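Side-chain contacts in putative hydantoin racemase (Klebsiella pneumoniae subsp. pneumoniae, PDB 3QVL), which racemises allantoin and probably also interconverts the D and L forms of 5-monosubstituted hydantoins: residues Ala54-Leu59 with Gln240-Phe245; His73-Ala76 with Gly82-Ala85; Met104-Met107 with Arg111-Ile114. All coordinates share one frame; numbering follows the deposited sequence.

Interaction 1: Ala54-Leu59 with Gln240-Phe245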
loop_
_atom_site.group_PDB
_atom_site.type_symbol
_atom_site.label_atom_id
_atom_site.label_comp_id
_atom_site.label_asym_id
_atom_site.label_seq_id
_atom_site.Cartn_x
_atom_site.Cartn_y
_atom_site.Cartn_z
ATOM N N ALA A 54 22.322 19.725 -7.084
ATOM C CA ALA A 54 21.364 20.780 -6.759
ATOM C C ALA A 54 21.053 20.852 -5.265
ATOM O O ALA A 54 20.884 21.945 -4.720
ATOM C CB ALA A 54 20.086 20.597 -7.558
ATOM N N ALA A 55 20.988 19.690 -4.616
ATOM C CA ALA A 55 20.706 19.601 -3.181
ATOM C C ALA A 55 21.705 20.389 -2.329
ATOM O O ALA A 55 21.311 21.085 -1.392
ATOM C CB ALA A 55 20.654 18.143 -2.736
ATOM N N VAL A 56 22.990 20.280 -2.665
ATOM C CA VAL A 56 24.048 21.010 -1.959
ATOM C C VAL A 56 23.979 22.512 -2.262
ATOM O O VAL A 56 24.209 23.340 -1.377
ATOM C CB VAL A 56 25.453 20.417 -2.260
ATOM C CG1 VAL A 56 26.570 21.348 -1.792
ATOM C CG2 VAL A 56 25.595 19.058 -1.590
ATOM N N GLY A 57 23.643 22.848 -3.506
ATOM C CA GLY A 57 23.421 24.238 -3.905
ATOM C C GLY A 57 22.277 24.885 -3.145
ATOM O O GLY A 57 22.355 26.059 -2.775
ATOM N N VAL A 58 21.215 24.113 -2.916
ATOM C CA VAL A 58 20.091 24.547 -2.083
ATOM C C VAL A 58 20.572 24.872 -0.667
ATOM O O VAL A 58 20.246 25.930 -0.125
ATOM C CB VAL A 58 18.957 23.482 -2.043
ATOM C CG1 VAL A 58 17.951 23.783 -0.935
ATOM C CG2 VAL A 58 18.249 23.402 -3.387
ATOM N N LEU A 59 21.367 23.967 -0.092
ATOM C CA LEU A 59 21.890 24.124 1.269
ATOM C C LEU A 59 22.761 25.367 1.433
ATOM O O LEU A 59 22.716 26.028 2.474
ATOM C CB LEU A 59 22.658 22.872 1.706
ATOM C CG LEU A 59 21.853 21.587 1.925
ATOM C CD1 LEU A 59 22.783 20.420 2.218
ATOM C CD2 LEU A 59 20.829 21.751 3.045
ATOM N N GLN A 240 32.730 23.242 4.049
ATOM C CA GLN A 240 33.012 23.897 5.336
ATOM C C GLN A 240 32.183 25.156 5.637
ATOM O O GLN A 240 32.080 25.569 6.794
ATOM C CB GLN A 240 34.516 24.181 5.495
ATOM C CG GLN A 240 35.114 25.171 4.499
ATOM C CD GLN A 240 36.635 25.210 4.556
ATOM O OE1 GLN A 240 37.311 24.904 3.574
ATOM N NE2 GLN A 240 37.177 25.584 5.711
ATOM N N SER A 241 31.589 25.748 4.602
ATOM C CA SER A 241 30.807 26.979 4.755
ATOM C C SER A 241 29.300 26.742 4.917
ATOM O O SER A 241 28.534 27.695 5.091
ATOM C CB SER A 241 31.067 27.921 3.575
ATOM O OG SER A 241 30.634 27.346 2.354
ATOM N N LEU A 242 28.882 25.477 4.873
ATOM C CA LEU A 242 27.458 25.121 4.880
ATOM C C LEU A 242 26.756 25.291 6.229
ATOM O O LEU A 242 25.561 25.593 6.270
ATOM C CB LEU A 242 27.249 23.693 4.361
ATOM C CG LEU A 242 27.445 23.426 2.864
ATOM C CD1 LEU A 242 27.365 21.936 2.576
ATOM C CD2 LEU A 242 26.435 24.190 2.014
ATOM N N ASN A 243 27.487 25.086 7.323
ATOM C CA ASN A 243 26.905 25.185 8.663
ATOM C C ASN A 243 27.788 25.962 9.653
ATOM O O ASN A 243 28.460 25.360 10.494
ATOM C CB ASN A 243 26.564 23.785 9.200
ATOM C CG ASN A 243 25.666 23.822 10.433
ATOM O OD1 ASN A 243 24.987 24.815 10.702
ATOM N ND2 ASN A 243 25.659 22.727 11.185
ATOM N N PRO A 244 27.790 27.308 9.550
ATOM C CA PRO A 244 28.571 28.146 10.461
ATOM C C PRO A 244 27.840 28.447 11.773
ATOM O O PRO A 244 28.404 29.094 12.661
ATOM C CB PRO A 244 28.768 29.432 9.657
ATOM C CG PRO A 244 27.547 29.527 8.814
ATOM C CD PRO A 244 27.102 28.115 8.523
ATOM N N PHE A 245 26.601 27.973 11.884
ATOM C CA PHE A 245 25.760 28.218 13.053
ATOM C C PHE A 245 26.130 27.278 14.196
ATOM O O PHE A 245 25.705 27.472 15.338
ATOM C CB PHE A 245 24.277 28.055 12.691
ATOM C CG PHE A 245 23.893 28.692 11.382
ATOM C CD1 PHE A 245 23.633 30.057 11.305
ATOM C CD2 PHE A 245 23.786 27.924 10.226
ATOM C CE1 PHE A 245 23.277 30.650 10.095
ATOM C CE2 PHE A 245 23.432 28.506 9.011
ATOM C CZ PHE A 245 23.178 29.872 8.946
#

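Interaction 2: His73-Ala76 with Gly82-Ala85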
loop_
_atom_site.group_PDB
_atom_site.type_symbol
_atom_site.label_atom_id
_atom_site.label_comp_id
_atom_site.label_asym_id
_atom_site.label_seq_id
_atom_site.Cartn_x
_atom_site.Cartn_y
_atom_site.Cartn_z
ATOM N N HIS A 73 11.604 29.453 3.313
ATOM C CA HIS A 73 12.307 29.112 2.078
ATOM C C HIS A 73 11.433 28.291 1.136
ATOM O O HIS A 73 10.556 27.543 1.575
ATOM C CB HIS A 73 13.585 28.320 2.373
ATOM C CG HIS A 73 14.405 28.870 3.499
ATOM N ND1 HIS A 73 15.536 29.631 3.296
ATOM C CD2 HIS A 73 14.268 28.749 4.841
ATOM C CE1 HIS A 73 16.058 29.960 4.465
ATOM N NE2 HIS A 73 15.305 29.441 5.418
ATOM N N VAL A 74 11.693 28.437 -0.160
ATOM C CA VAL A 74 11.045 27.633 -1.194
ATOM C C VAL A 74 12.119 26.961 -2.053
ATOM O O VAL A 74 13.048 27.623 -2.519
ATOM C CB VAL A 74 10.105 28.495 -2.080
ATOM C CG1 VAL A 74 9.618 27.711 -3.293
ATOM C CG2 VAL A 74 8.915 29.006 -1.270
ATOM N N ILE A 75 11.997 25.648 -2.242
ATOM C CA ILE A 75 12.877 24.912 -3.155
ATOM C C ILE A 75 12.171 24.776 -4.504
ATOM O O ILE A 75 11.206 24.016 -4.643
ATOM C CB ILE A 75 13.293 23.535 -2.584
ATOM C CG1 ILE A 75 14.097 23.722 -1.293
ATOM C CG2 ILE A 75 14.107 22.743 -3.610
ATOM C CD1 ILE A 75 14.407 22.436 -0.555
ATOM N N ALA A 76 12.668 25.521 -5.490
ATOM C CA ALA A 76 11.938 25.752 -6.736
ATOM C C ALA A 76 12.304 24.867 -7.933
ATOM O O ALA A 76 12.426 25.351 -9.063
ATOM C CB ALA A 76 11.986 27.234 -7.113
ATOM N N GLY A 82 16.999 18.086 -1.835
ATOM C CA GLY A 82 17.514 18.481 -0.527
ATOM C C GLY A 82 16.481 19.053 0.427
ATOM O O GLY A 82 16.829 19.823 1.321
ATOM N N LEU A 83 15.217 18.667 0.251
ATOM C CA LEU A 83 14.120 19.215 1.056
ATOM C C LEU A 83 14.301 18.983 2.557
ATOM O O LEU A 83 14.235 19.929 3.345
ATOM C CB LEU A 83 12.758 18.678 0.587
ATOM C CG LEU A 83 11.510 19.169 1.339
ATOM C CD1 LEU A 83 11.264 20.662 1.130
ATOM C CD2 LEU A 83 10.285 18.363 0.936
ATOM N N LEU A 84 14.533 17.731 2.943
ATOM C CA LEU A 84 14.675 17.383 4.357
ATOM C C LEU A 84 15.999 17.874 4.942
ATOM O O LEU A 84 16.068 18.233 6.119
ATOM C CB LEU A 84 14.481 15.878 4.577
ATOM C CG LEU A 84 13.106 15.304 4.196
ATOM C CD1 LEU A 84 13.022 13.822 4.526
ATOM C CD2 LEU A 84 11.965 16.066 4.869
ATOM N N ALA A 85 17.038 17.892 4.107
ATOM C CA ALA A 85 18.331 18.470 4.476
ATOM C C ALA A 85 18.185 19.960 4.775
ATOM O O ALA A 85 18.745 20.463 5.752
ATOM C CB ALA A 85 19.348 18.245 3.366
#

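Interaction 3: Met104-Met107 with Arg111-Ile114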
loop_
_atom_site.group_PDB
_atom_site.type_symbol
_atom_site.label_atom_id
_atom_site.label_comp_id
_atom_site.label_asym_id
_atom_site.label_seq_id
_atom_site.Cartn_x
_atom_site.Cartn_y
_atom_site.Cartn_z
ATOM N N MET A 104 -1.896 21.312 -3.068
ATOM C CA MET A 104 -2.968 22.172 -3.577
ATOM C C MET A 104 -3.932 21.418 -4.487
ATOM O O MET A 104 -5.140 21.660 -4.452
ATOM C CB MET A 104 -2.401 23.385 -4.325
ATOM C CG MET A 104 -1.627 24.388 -3.471
ATOM S SD MET A 104 -2.575 25.179 -2.157
ATOM C CE MET A 104 -2.285 24.045 -0.802
ATOM N N ALA A 105 -3.388 20.509 -5.295
ATOM C CA ALA A 105 -4.176 19.730 -6.251
ATOM C C ALA A 105 -5.248 18.878 -5.581
ATOM O O ALA A 105 -6.361 18.759 -6.095
ATOM C CB ALA A 105 -3.267 18.864 -7.108
ATOM N N THR A 106 -4.910 18.301 -4.429
ATOM C CA THR A 106 -5.834 17.441 -3.688
ATOM C C THR A 106 -6.950 18.239 -3.006
ATOM O O THR A 106 -7.947 17.667 -2.557
ATOM C CB THR A 106 -5.102 16.580 -2.633
ATOM O OG1 THR A 106 -4.482 17.430 -1.660
ATOM C CG2 THR A 106 -4.043 15.695 -3.288
ATOM N N MET A 107 -6.775 19.557 -2.935
ATOM C CA MET A 107 -7.754 20.442 -2.308
ATOM C C MET A 107 -8.799 20.971 -3.295
ATOM O O MET A 107 -9.833 21.500 -2.883
ATOM C CB MET A 107 -7.047 21.612 -1.618
ATOM C CG MET A 107 -6.182 21.210 -0.435
ATOM S SD MET A 107 -5.369 22.625 0.326
ATOM C CE MET A 107 -4.323 21.804 1.524
ATOM N N ARG A 111 -8.493 13.829 -8.373
ATOM C CA ARG A 111 -7.237 13.345 -8.942
ATOM C C ARG A 111 -6.626 14.371 -9.891
ATOM O O ARG A 111 -7.341 15.164 -10.509
ATOM C CB ARG A 111 -7.438 12.009 -9.665
ATOM C CG ARG A 111 -7.892 10.859 -8.767
ATOM C CD ARG A 111 -7.727 9.512 -9.448
ATOM N NE ARG A 111 -8.468 9.434 -10.706
ATOM C CZ ARG A 111 -8.310 8.478 -11.616
ATOM N NH1 ARG A 111 -9.032 8.500 -12.727
ATOM N NH2 ARG A 111 -7.434 7.499 -11.420
ATOM N N PHE A 112 -5.299 14.346 -9.999
ATOM C CA PHE A 112 -4.572 15.270 -10.867
ATOM C C PHE A 112 -3.638 14.543 -11.830
ATOM O O PHE A 112 -3.260 13.392 -11.599
ATOM C CB PHE A 112 -3.786 16.296 -10.035
ATOM C CG PHE A 112 -2.730 15.689 -9.143
ATOM C CD1 PHE A 112 -1.441 15.456 -9.620
ATOM C CD2 PHE A 112 -3.022 15.360 -7.823
ATOM C CE1 PHE A 112 -0.464 14.898 -8.798
ATOM C CE2 PHE A 112 -2.051 14.803 -6.992
ATOM C CZ PHE A 112 -0.770 14.572 -7.481
ATOM N N SER A 113 -3.272 15.229 -12.909
ATOM C CA SER A 113 -2.257 14.740 -13.833
ATOM C C SER A 113 -1.034 15.647 -13.786
ATOM O O SER A 113 -1.162 16.867 -13.665
ATOM C CB SER A 113 -2.808 14.675 -15.257
ATOM O OG SER A 113 -3.851 13.723 -15.352
ATOM N N ILE A 114 0.149 15.044 -13.872
ATOM C CA ILE A 114 1.403 15.796 -13.891
ATOM C C ILE A 114 1.912 15.941 -15.324
ATOM O O ILE A 114 1.923 14.975 -16.090
ATOM C CB ILE A 114 2.489 15.139 -12.990
ATOM C CG1 ILE A 114 2.056 15.170 -11.519
ATOM C CG2 ILE A 114 3.848 15.834 -13.163
ATOM C CD1 ILE A 114 2.899 14.302 -10.593
#

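Interaction 1: Ala54-Leu59 with Gln240-Phe245
L242 reaches from the C-terminal tail onto helix 48-68, where V56 and L59, one helical turn apart, offer it an apolar patch. Between the side chains the contact is purely van der Waals. L242 has its CG anti to its own carbonyl carbon (chi1 -72°), which carries the isobutyl fork out to the helix, and the two methyls divide the work. L242 CD2 lies against L59 CB at 4.0 Å, while L242 CD1 approaches V56 CG1 more loosely, at 4.5 Å. A branched leucine suits this place because one side chain can meet two residues of a helical ridge at once.

The second kind of contact is methyl against backbone. L242 CD2 comes within 3.9 Å of L59 C and 4.1 Å of V56 O, so the leucine rests on the helix main chain as well as on its side chains.

Weaker polar and aromatic contacts join other tail residues to the same helix. R63 NE makes a weak hydrogen bond to S241 O, and R66 forms a cation-pi pair with F245. Inside the tail, P244 CG lies over one face of the F245 ring, 4.2 Å above its plane. I53 of the second subunit packs on L242, and F49 of that subunit on L59. This is a C-terminal tail packed on helix 48-68 of a parallel-sheet alpha/beta domain in the Asp/Glu/hydantoin racemase fold, at a subunit interface.

Interaction 2: His73-Ala76 with Gly82-Ala85
I75 meets L83 inside a beta-alpha-beta unit, built of strand 72-75, helix 83-89 and strand 94-96, by sending one long arm from the sheet to the first turn of the helix. The CB-branched residue suits the strand, and its CB faces the helix. From CB the two branches part: CG2 stands anti to the backbone N, whereas CG1 lies beside that N (chi1 -63°) and starts the arm that does the touching. With chi2 at 173° the arm is fully extended, so CG1 serves as a spacer and CD1 is delivered to the helix start. There I75 CD1 rests on backbone, 3.6 Å from L83 CA and 3.9 Å from L83 N, and 4.0 Å from G82 O. G82 is the N-cap residue, and its positive phi of 68° is easily adopted by a residue without CB. V58 of helix 48-68 and V94 of the neighbouring strand also pack on I75. Just beyond the strand, S77 and F78 line the pocket that holds the bound ligand, about 9 Å from the I75 side chain. L83 bends its own tip back to the arm, bringing its CD1 to 4.0 Å from I75 CD1.

Interaction 3: Met104-Met107 with Arg111-Ile114
A105 presses its single methyl group against the root of the F112 ring, and T106 comes up to the edge of the same ring, by CE2. The two helix residues thus meet the phenyl group differently. A105 CB approaches obliquely, 3.6 Å from F112 CD2 and 3.8 Å from F112 CG. It also meets the stem of the side chain, with A105 CB and F112 CB 3.9 Å apart. Further out, T106 CG2 lies near the plane of the ring, 4.3 Å from F112 CE2. The ring can stand so close to the helix because F112 CG sits between its backbone N and carbonyl carbon (chi1 62°), with the ring turned nearly square to the CA-CB-CG plane (chi2 88°). I114 CG1, from the same strand, is at another part of the ring edge, in plane.

Residue size explains the fit. The small A105 lets strand and helix approach to 6.4 Å between A105 CA and F112 CA, and the large flat ring lies against its methyl. T106 has two characters: its methyl serves the ring, while OG1 is hydrogen-bonded to H103 O in its own helix and to H103 NE2 of the third subunit, so the buried hydroxyl is satisfied.

Helix 97-108 turns through a short loop into strand 112-116, which lies between strands 138-143 and 177-180 of a parallel sheet. V179 touches both A105 and F112, and C138 lies against F112 from the other neighbouring strand. On another side of the helix, M104 packs on A206 and M210 of helix 203-216.

In the fold
Interactions 1 and 2 adjoin, their centres 12 Å apart. Helix 48-68, which carries one segment of interaction 1, also packs on both segments of interaction 2: V58 CG1 lies 3.8 Å from I75 CD1, and L59 CD2 3.6 Å from A85 C. Both belong to the half of the chain built on the sheet containing strand 72-75, and both touch the second subunit. Interaction 3 belongs to the other four-stranded parallel sheet, its centre 32 Å from that of interaction 1 and 21 Å from that of interaction 2, and faces the third subunit. Interactions 2 and 3 follow in series within the loop closed by interaction 1. The ligand pocket draws residues from both halves, including S77 and T116.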